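Local coordinates for protein AP endonuclease, family 2 (Brucella melitensis biovar Abortus, PDB 3NGF) that probably interconverts hydroxypyruvate and tartronate semialdehyde as a manganese-binding isomerase of the hyi family, built on a xylose isomerase-like TIM barrel, at residues E127-N132 with K173-P178; F67-G72 with Q89-N94. All blocks are in the same frame, centred on the assembly; numbering follows the deposited sequence. Where two conformers were deposited one is given.

Contact 1. Residues E127-N132 with K173-P178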
ATOM      1  N   GLU A 127       8.453  10.403 -17.428  1.00 17.85           N
ATOM      2  CA  GLU A 127       9.312   9.535 -18.226  1.00 18.89           C
ATOM      3  C   GLU A 127      10.135   8.591 -17.354  1.00 16.98           C
ATOM      4  O   GLU A 127      10.260   7.405 -17.666  1.00 16.87           O
ATOM      5  CB  GLU A 127      10.226  10.359 -19.151  1.00 21.04           C
ATOM      6  CG  GLU A 127       9.495  10.788 -20.400  1.00 26.69           C
ATOM      7  CD  GLU A 127      10.289  11.688 -21.309  1.00 32.39           C
ATOM      8  OE1 GLU A 127      11.441  12.064 -20.972  1.00 35.05           O
ATOM      9  OE2 GLU A 127       9.731  12.027 -22.375  1.00 36.99           O
ATOM     10  N   THR A 128      10.663   9.119 -16.257  1.00 16.15           N
ATOM     11  CA  THR A 128      11.502   8.328 -15.345  1.00 15.09           C
ATOM     12  C   THR A 128      10.648   7.304 -14.598  1.00 13.78           C
ATOM     13  O   THR A 128      11.058   6.148 -14.427  1.00 12.11           O
ATOM     14  CB  THR A 128      12.281   9.254 -14.392  1.00 15.81           C
ATOM     15  OG1 THR A 128      13.247  10.015 -15.151  1.00 17.99           O
ATOM     16  CG2 THR A 128      12.959   8.441 -13.291  1.00 13.27           C
ATOM     17  N   PHE A 129       9.452   7.726 -14.190  1.00 13.01           N
ATOM     18  CA  PHE A 129       8.455   6.815 -13.600  1.00 12.65           C
ATOM     19  C   PHE A 129       8.209   5.606 -14.498  1.00 12.51           C
ATOM     20  O   PHE A 129       8.265   4.465 -14.036  1.00 11.51           O
ATOM     21  CB  PHE A 129       7.138   7.568 -13.339  1.00 13.08           C
ATOM     22  CG  PHE A 129       6.007   6.690 -12.831  1.00 13.02           C
ATOM     23  CD1 PHE A 129       5.740   6.601 -11.477  1.00 10.48           C
ATOM     24  CD2 PHE A 129       5.183   6.001 -13.699  1.00 12.28           C
ATOM     25  CE1 PHE A 129       4.694   5.829 -11.000  1.00  9.16           C
ATOM     26  CE2 PHE A 129       4.123   5.214 -13.195  1.00 13.41           C
ATOM     27  CZ  PHE A 129       3.905   5.136 -11.850  1.00 11.98           C
ATOM     28  N   ILE A 130       7.960   5.857 -15.785  1.00 13.09           N
ATOM     29  CA  ILE A 130       7.669   4.788 -16.755  1.00 13.05           C
ATOM     30  C   ILE A 130       8.857   3.829 -16.872  1.00 12.38           C
ATOM     31  O   ILE A 130       8.705   2.601 -16.807  1.00 11.05           O
ATOM     32  CB  ILE A 130       7.251   5.391 -18.140  1.00 13.74           C
ATOM     33  CG1 ILE A 130       5.876   6.052 -18.011  1.00 14.31           C
ATOM     34  CG2 ILE A 130       7.226   4.324 -19.228  1.00 14.08           C
ATOM     35  CD1 ILE A 130       5.492   6.967 -19.121  1.00 15.38           C
ATOM     36  N   GLU A 131      10.064   4.378 -17.001  1.00 12.95           N
ATOM     37  CA  GLU A 131      11.226   3.528 -17.126  1.00 13.16           C
ATOM     38  C   GLU A 131      11.411   2.674 -15.894  1.00 12.07           C
ATOM     39  O   GLU A 131      11.730   1.479 -16.018  1.00 12.76           O
ATOM     40  CB  GLU A 131      12.505   4.329 -17.345  1.00 14.51           C
ATOM     41  CG  GLU A 131      12.549   5.052 -18.689  1.00 16.36           C
ATOM     42  CD  GLU A 131      12.241   4.193 -19.919  1.00 22.13           C
ATOM     43  OE1 GLU A 131      12.510   2.969 -19.957  1.00 22.60           O
ATOM     44  OE2 GLU A 131      11.740   4.786 -20.910  1.00 28.53           O
ATOM     45  N   ASN A 132      11.256   3.284 -14.720  1.00 11.37           N
ATOM     46  CA  ASN A 132      11.493   2.569 -13.460  1.00 11.45           C
ATOM     47  C   ASN A 132      10.452   1.476 -13.179  1.00 10.24           C
ATOM     48  O   ASN A 132      10.775   0.344 -12.747  1.00 10.29           O
ATOM     49  CB  ASN A 132      11.613   3.551 -12.275  1.00 11.74           C
ATOM     50  CG  ASN A 132      13.006   4.200 -12.185  1.00 11.70           C
ATOM     51  OD1 ASN A 132      14.032   3.590 -12.560  1.00 13.01           O
ATOM     52  ND2 ASN A 132      13.051   5.436 -11.676  1.00 12.29           N
ATOM     53  N   LYS A 173      -1.256   2.732 -17.731  0.50 12.20           N
ATOM     54  CA  LYS A 173      -1.478   2.352 -19.127  0.50 13.06           C
ATOM     55  C   LYS A 173      -0.246   2.667 -19.983  0.50 13.47           C
ATOM     56  O   LYS A 173       0.121   1.892 -20.868  0.50 13.10           O
ATOM     57  CB  LYS A 173      -2.728   3.044 -19.696  0.50 14.22           C
ATOM     58  CG  LYS A 173      -4.029   2.344 -19.332  0.50 15.33           C
ATOM     59  CD  LYS A 173      -5.250   3.069 -19.858  0.50 17.26           C
ATOM     60  CE  LYS A 173      -6.524   2.627 -19.128  0.50 18.78           C
ATOM     61  NZ  LYS A 173      -7.637   3.597 -19.419  0.50 19.44           N
ATOM     62  N   ARG A 174       0.405   3.793 -19.701  1.00 13.47           N
ATOM     63  CA  ARG A 174       1.629   4.146 -20.419  1.00 13.73           C
ATOM     64  C   ARG A 174       2.776   3.190 -20.113  1.00 12.99           C
ATOM     65  O   ARG A 174       3.566   2.888 -21.012  1.00 12.90           O
ATOM     66  CB  ARG A 174       2.030   5.577 -20.144  1.00 15.17           C
ATOM     67  CG  ARG A 174       0.980   6.572 -20.645  1.00 16.57           C
ATOM     68  CD  ARG A 174       1.236   7.968 -20.141  1.00 20.43           C
ATOM     69  NE  ARG A 174       2.520   8.525 -20.563  1.00 21.34           N
ATOM     70  CZ  ARG A 174       3.039   9.650 -20.057  1.00 24.39           C
ATOM     71  NH1 ARG A 174       2.393  10.346 -19.106  1.00 24.86           N
ATOM     72  NH2 ARG A 174       4.210  10.086 -20.493  1.00 25.05           N
ATOM     73  N   VAL A 175       2.823   2.687 -18.875  1.00 11.65           N
ATOM     74  CA  VAL A 175       3.850   1.696 -18.450  1.00 11.82           C
ATOM     75  C   VAL A 175       3.715   0.414 -19.283  1.00 12.14           C
ATOM     76  O   VAL A 175       4.729  -0.181 -19.716  1.00 11.91           O
ATOM     77  CB  VAL A 175       3.753   1.387 -16.939  1.00 10.44           C
ATOM     78  CG1 VAL A 175       4.571   0.136 -16.539  1.00 10.72           C
ATOM     79  CG2 VAL A 175       4.168   2.622 -16.118  1.00 11.27           C
ATOM     80  N   ASN A 176       2.468  -0.013 -19.499  1.00 12.42           N
ATOM     81  CA  ASN A 176       2.146  -1.105 -20.420  1.00 12.64           C
ATOM     82  C   ASN A 176       2.790  -2.421 -19.973  1.00 12.52           C
ATOM     83  O   ASN A 176       3.511  -3.074 -20.742  1.00 11.09           O
ATOM     84  CB  ASN A 176       2.550  -0.741 -21.854  1.00 14.93           C
ATOM     85  CG  ASN A 176       1.864  -1.609 -22.901  1.00 15.38           C
ATOM     86  OD1 ASN A 176       0.671  -1.867 -22.812  1.00 16.36           O
ATOM     87  ND2 ASN A 176       2.626  -2.045 -23.915  1.00 16.29           N
ATOM     88  N   ARG A 177       2.512  -2.799 -18.714  1.00 12.20           N
ATOM     89  CA  ARG A 177       2.968  -4.073 -18.161  1.00 12.08           C
ATOM     90  C   ARG A 177       1.829  -4.663 -17.332  1.00 11.39           C
ATOM     91  O   ARG A 177       1.272  -3.968 -16.469  1.00 11.20           O
ATOM     92  CB  ARG A 177       4.200  -3.886 -17.274  1.00 11.67           C
ATOM     93  CG  ARG A 177       5.446  -3.389 -18.032  1.00 11.51           C
ATOM     94  CD  ARG A 177       6.041  -4.485 -18.897  1.00 15.11           C
ATOM     95  NE  ARG A 177       7.341  -4.114 -19.451  1.00 18.53           N
ATOM     96  CZ  ARG A 177       7.520  -3.309 -20.488  1.00 19.08           C
ATOM     97  NH1 ARG A 177       6.488  -2.797 -21.135  1.00 20.05           N
ATOM     98  NH2 ARG A 177       8.752  -3.033 -20.905  1.00 22.38           N
ATOM     99  N   PRO A 178       1.501  -5.951 -17.567  1.00 10.75           N
ATOM    100  CA  PRO A 178       0.325  -6.513 -16.869  1.00  9.84           C
ATOM    101  C   PRO A 178       0.464  -6.614 -15.349  1.00  9.71           C
ATOM    102  O   PRO A 178      -0.552  -6.521 -14.630  1.00 10.21           O
ATOM    103  CB  PRO A 178       0.177  -7.892 -17.501  1.00 10.75           C
ATOM    104  CG  PRO A 178       0.704  -7.695 -18.904  1.00 11.37           C
ATOM    105  CD  PRO A 178       1.914  -6.798 -18.712  1.00 10.76           C
TER
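Ile130 and Val175 bring together two neighbouring outer helices of the TIM barrel, 122-140 and 165-175, with CA atoms 5.2 Å apart, the closest CA pair across the two segments. Followed outward from CB, Ile130 divides at once. CG1 lies beside the backbone N (chi1 -69°) and runs toward the other helix, where it passes Val175 CG2 at 4.3 Å. Beyond it, CD1 ends over one face of the Arg174 guanidinium, 3.6 Å from Arg174 NH2, the two side chains crossing at about a right angle; the same methyl also meets Arg174 CB at 3.9 Å. Arg174 reaches this position through a bend at chi3 (61°), which turns its flat end across the isoleucine tip. The charge itself is met by Glu126, one turn before Ile130 on the same helix, in a salt bridge through NH1, so the methyl covers a group already held by an ionic partner. On the barrel-facing side, the Phe129 ring, stacked with Phe133 of its own helix, makes an apolar contact in which Val175 CG2 lies oblique to the ring, 3.9 Å from Phe129 CE2.

Contact 2. Residues F67-G72 with Q89-N94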
ATOM      1  N   PHE A  67       4.221  -4.674   1.088  1.00  8.75           N
ATOM      2  CA  PHE A  67       5.131  -3.709   1.700  1.00  8.72           C
ATOM      3  C   PHE A  67       5.765  -2.835   0.611  1.00  9.25           C
ATOM      4  O   PHE A  67       5.477  -3.000  -0.592  1.00  9.23           O
ATOM      5  CB  PHE A  67       6.172  -4.348   2.633  1.00  8.27           C
ATOM      6  CG  PHE A  67       7.082  -5.356   1.961  1.00  7.46           C
ATOM      7  CD1 PHE A  67       8.302  -4.938   1.409  1.00  8.85           C
ATOM      8  CD2 PHE A  67       6.708  -6.690   1.862  1.00  9.59           C
ATOM      9  CE1 PHE A  67       9.166  -5.860   0.782  1.00 11.40           C
ATOM     10  CE2 PHE A  67       7.536  -7.612   1.271  1.00  8.81           C
ATOM     11  CZ  PHE A  67       8.765  -7.207   0.726  1.00  9.64           C
ATOM     12  N   ASN A  68       6.513  -1.833   1.039  1.00  8.80           N
ATOM     13  CA  ASN A  68       7.085  -0.864   0.095  1.00  9.63           C
ATOM     14  C   ASN A  68       8.515  -1.194  -0.249  1.00 10.15           C
ATOM     15  O   ASN A  68       9.272  -1.712   0.578  1.00 10.57           O
ATOM     16  CB  ASN A  68       7.074   0.546   0.674  1.00  8.96           C
ATOM     17  CG  ASN A  68       5.705   1.063   0.978  1.00 12.34           C
ATOM     18  OD1 ASN A  68       4.708   0.389   0.774  1.00 13.80           O
ATOM     19  ND2 ASN A  68       5.648   2.308   1.490  1.00 13.80           N
ATOM     20  N   MET A  69       8.916  -0.827  -1.462  1.00 10.60           N
ATOM     21  CA  MET A  69      10.327  -0.832  -1.818  1.00 10.72           C
ATOM     22  C   MET A  69      11.089   0.241  -1.001  1.00 11.04           C
ATOM     23  O   MET A  69      10.473   1.171  -0.469  1.00 10.37           O
ATOM     24  CB  MET A  69      10.477  -0.587  -3.322  1.00 11.97           C
ATOM     25  CG  MET A  69       9.731  -1.597  -4.188  1.00 11.13           C
ATOM     26  SD  MET A  69      10.159  -1.401  -5.907  1.00 13.95           S
ATOM     27  CE  MET A  69       9.401  -2.867  -6.638  1.00 14.44           C
ATOM     28  N   PRO A  70      12.423   0.127  -0.902  1.00 11.06           N
ATOM     29  CA  PRO A  70      13.180   1.127  -0.127  1.00 12.12           C
ATOM     30  C   PRO A  70      12.860   2.553  -0.622  1.00 12.25           C
ATOM     31  O   PRO A  70      12.768   2.784  -1.840  1.00 13.66           O
ATOM     32  CB  PRO A  70      14.634   0.747  -0.391  1.00 12.06           C
ATOM     33  CG  PRO A  70      14.601  -0.705  -0.702  1.00 12.78           C
ATOM     34  CD  PRO A  70      13.285  -0.969  -1.379  1.00 11.05           C
ATOM     35  N   PRO A  71      12.673   3.499   0.301  1.00 13.24           N
ATOM     36  CA  PRO A  71      12.226   4.850  -0.065  1.00 13.52           C
ATOM     37  C   PRO A  71      13.327   5.900  -0.299  1.00 14.18           C
ATOM     38  O   PRO A  71      13.017   7.043  -0.654  1.00 13.09           O
ATOM     39  CB  PRO A  71      11.438   5.244   1.163  1.00 13.71           C
ATOM     40  CG  PRO A  71      12.208   4.656   2.258  1.00 14.59           C
ATOM     41  CD  PRO A  71      12.712   3.337   1.760  1.00 12.94           C
ATOM     42  N   GLY A  72      14.582   5.515  -0.103  1.00 15.11           N
ATOM     43  CA  GLY A  72      15.693   6.479  -0.027  1.00 17.19           C
ATOM     44  C   GLY A  72      15.917   6.909   1.415  1.00 18.59           C
ATOM     45  O   GLY A  72      15.658   6.143   2.332  1.00 19.10           O
ATOM     46  N   GLN A  89      19.652   3.964 -11.253  1.00 15.15           N
ATOM     47  CA  GLN A  89      20.454   2.814 -10.813  1.00 15.46           C
ATOM     48  C   GLN A  89      20.124   2.520  -9.356  1.00 14.17           C
ATOM     49  O   GLN A  89      19.967   1.364  -8.968  1.00 13.51           O
ATOM     50  CB  GLN A  89      21.947   3.055 -10.973  1.00 16.12           C
ATOM     51  CG  GLN A  89      22.770   1.836 -10.667  1.00 17.22           C
ATOM     52  CD  GLN A  89      22.612   0.729 -11.692  1.00 19.69           C
ATOM     53  OE1 GLN A  89      23.023   0.881 -12.836  1.00 19.89           O
ATOM     54  NE2 GLN A  89      22.037  -0.407 -11.274  1.00 17.96           N
ATOM     55  N   GLU A  90      19.993   3.575  -8.563  1.00 14.37           N
ATOM     56  CA  GLU A  90      19.551   3.449  -7.175  1.00 14.24           C
ATOM     57  C   GLU A  90      18.193   2.742  -7.062  1.00 13.39           C
ATOM     58  O   GLU A  90      18.028   1.780  -6.302  1.00 13.24           O
ATOM     59  CB  GLU A  90      19.467   4.833  -6.535  1.00 14.52           C
ATOM     60  CG  GLU A  90      19.165   4.807  -5.053  1.00 16.38           C
ATOM     61  CD  GLU A  90      18.987   6.205  -4.473  1.00 21.66           C
ATOM     62  OE1 GLU A  90      19.306   7.206  -5.188  1.00 19.95           O
ATOM     63  OE2 GLU A  90      18.560   6.288  -3.294  1.00 19.89           O
ATOM     64  N   PHE A  91      17.222   3.198  -7.843  1.00 12.80           N
ATOM     65  CA  PHE A  91      15.928   2.540  -7.874  1.00 11.65           C
ATOM     66  C   PHE A  91      16.039   1.045  -8.249  1.00 11.12           C
ATOM     67  O   PHE A  91      15.421   0.182  -7.587  1.00 10.17           O
ATOM     68  CB  PHE A  91      14.952   3.250  -8.817  1.00 10.88           C
ATOM     69  CG  PHE A  91      13.596   2.594  -8.844  1.00 10.82           C
ATOM     70  CD1 PHE A  91      12.624   2.930  -7.903  1.00 11.42           C
ATOM     71  CD2 PHE A  91      13.324   1.593  -9.767  1.00 11.64           C
ATOM     72  CE1 PHE A  91      11.373   2.271  -7.902  1.00 11.36           C
ATOM     73  CE2 PHE A  91      12.117   0.942  -9.787  1.00 11.16           C
ATOM     74  CZ  PHE A  91      11.132   1.277  -8.836  1.00 11.39           C
ATOM     75  N   ARG A  92      16.819   0.753  -9.282  1.00 11.40           N
ATOM     76  CA  ARG A  92      17.045  -0.620  -9.754  1.00 12.23           C
ATOM     77  C   ARG A  92      17.693  -1.508  -8.698  1.00 13.26           C
ATOM     78  O   ARG A  92      17.246  -2.649  -8.460  1.00 13.98           O
ATOM     79  CB  ARG A  92      17.878  -0.634 -11.031  1.00 12.67           C
ATOM     80  CG  ARG A  92      17.121  -0.021 -12.218  1.00 13.51           C
ATOM     81  CD  ARG A  92      17.998   0.155 -13.492  1.00 14.67           C
ATOM     82  NE  ARG A  92      17.117   0.534 -14.589  1.00 14.55           N
ATOM     83  CZ  ARG A  92      17.043  -0.041 -15.779  1.00 13.16           C
ATOM     84  NH1 ARG A  92      17.887  -1.013 -16.139  1.00 14.60           N
ATOM     85  NH2 ARG A  92      16.127   0.395 -16.636  1.00 15.93           N
ATOM     86  N   ASP A  93      18.698  -0.973  -8.030  1.00 13.73           N
ATOM     87  CA  ASP A  93      19.328  -1.698  -6.937  1.00 15.02           C
ATOM     88  C   ASP A  93      18.339  -1.954  -5.792  1.00 13.86           C
ATOM     89  O   ASP A  93      18.355  -3.010  -5.172  1.00 14.56           O
ATOM     90  CB  ASP A  93      20.560  -0.957  -6.427  1.00 15.58           C
ATOM     91  CG  ASP A  93      21.672  -0.912  -7.439  1.00 18.03           C
ATOM     92  OD1 ASP A  93      21.665  -1.714  -8.406  1.00 20.35           O
ATOM     93  OD2 ASP A  93      22.565  -0.075  -7.246  1.00 19.41           O
ATOM     94  N   ASN A  94      17.451  -1.001  -5.547  1.00 13.26           N
ATOM     95  CA  ASN A  94      16.424  -1.147  -4.493  1.00 12.28           C
ATOM     96  C   ASN A  94      15.367  -2.190  -4.846  1.00 12.47           C
ATOM     97  O   ASN A  94      14.761  -2.829  -3.962  1.00 11.20           O
ATOM     98  CB  ASN A  94      15.791   0.217  -4.214  1.00 11.88           C
ATOM     99  CG  ASN A  94      16.693   1.128  -3.369  1.00 11.90           C
ATOM    100  OD1 ASN A  94      17.636   0.670  -2.721  1.00 14.94           O
ATOM    101  ND2 ASN A  94      16.356   2.424  -3.329  1.00 11.94           N
TER
HETATM  102  O   HOH W   1      13.257   2.624  -4.451  1.00 11.26           O
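This is a loop-to-helix packing contact within one beta-alpha unit of the TIM barrel: the turn leaving strand 63-68 lies against the first part of helix 88-104, which follows it in the chain. Its centre is the pair Pro70 and Asn94, whose CA atoms are 5.9 Å apart and whose side chains slide past each other in opposite directions. Pro70 CB comes to 3.6 Å from Asn94 CG, and Pro70 CD rests 3.5 Å from Asn94 O. With CG beside the backbone N (chi1 -77°), Asn94 lays its amide along the proline ring. Water 1 spans the same pair, donating to Pro70 O at 2.7 Å and accepting a weak bond from Asn94 ND2 at 3.3 Å. Deeper in, Met69 extends beyond CG and makes a Met-aromatic contact with Phe91: Met69 SD is 4.1 Å from Phe91 CZ and 5.0 Å from the ring centroid, 48° off the ring normal, hence oblique. Val95 and Ala98 of the same helix also touch Met69. The chemistry is thus mainly apolar, and the polar link at Pro70 and Asn94 depends on a water with a short bond to Pro70 O and only a weak one from Asn94 ND2.

Overall arrangement
Contact 2 closes before contact 1 opens along the chain, yet the two meet in space through helices 88-104 and 122-140. Their centres are 16 Å apart, and Asn132 O of contact 1 lies 3.3 Å from Phe91 CE2 of contact 2. Three successive outer helices, 88-104, 122-140 and 165-175, are therefore joined in a row, with contact 2 tying the first of them to the loop after strand 63-68. Manganese is bound by Glu150, Asp185, Gln211 and Glu247, none of them in either contact. The Glu150 side chain is about 9 Å from that of Phe129 and about 11 Å from that of Met69, so both contacts lie outside the first shell of the metal, at the distance of surrounding packing.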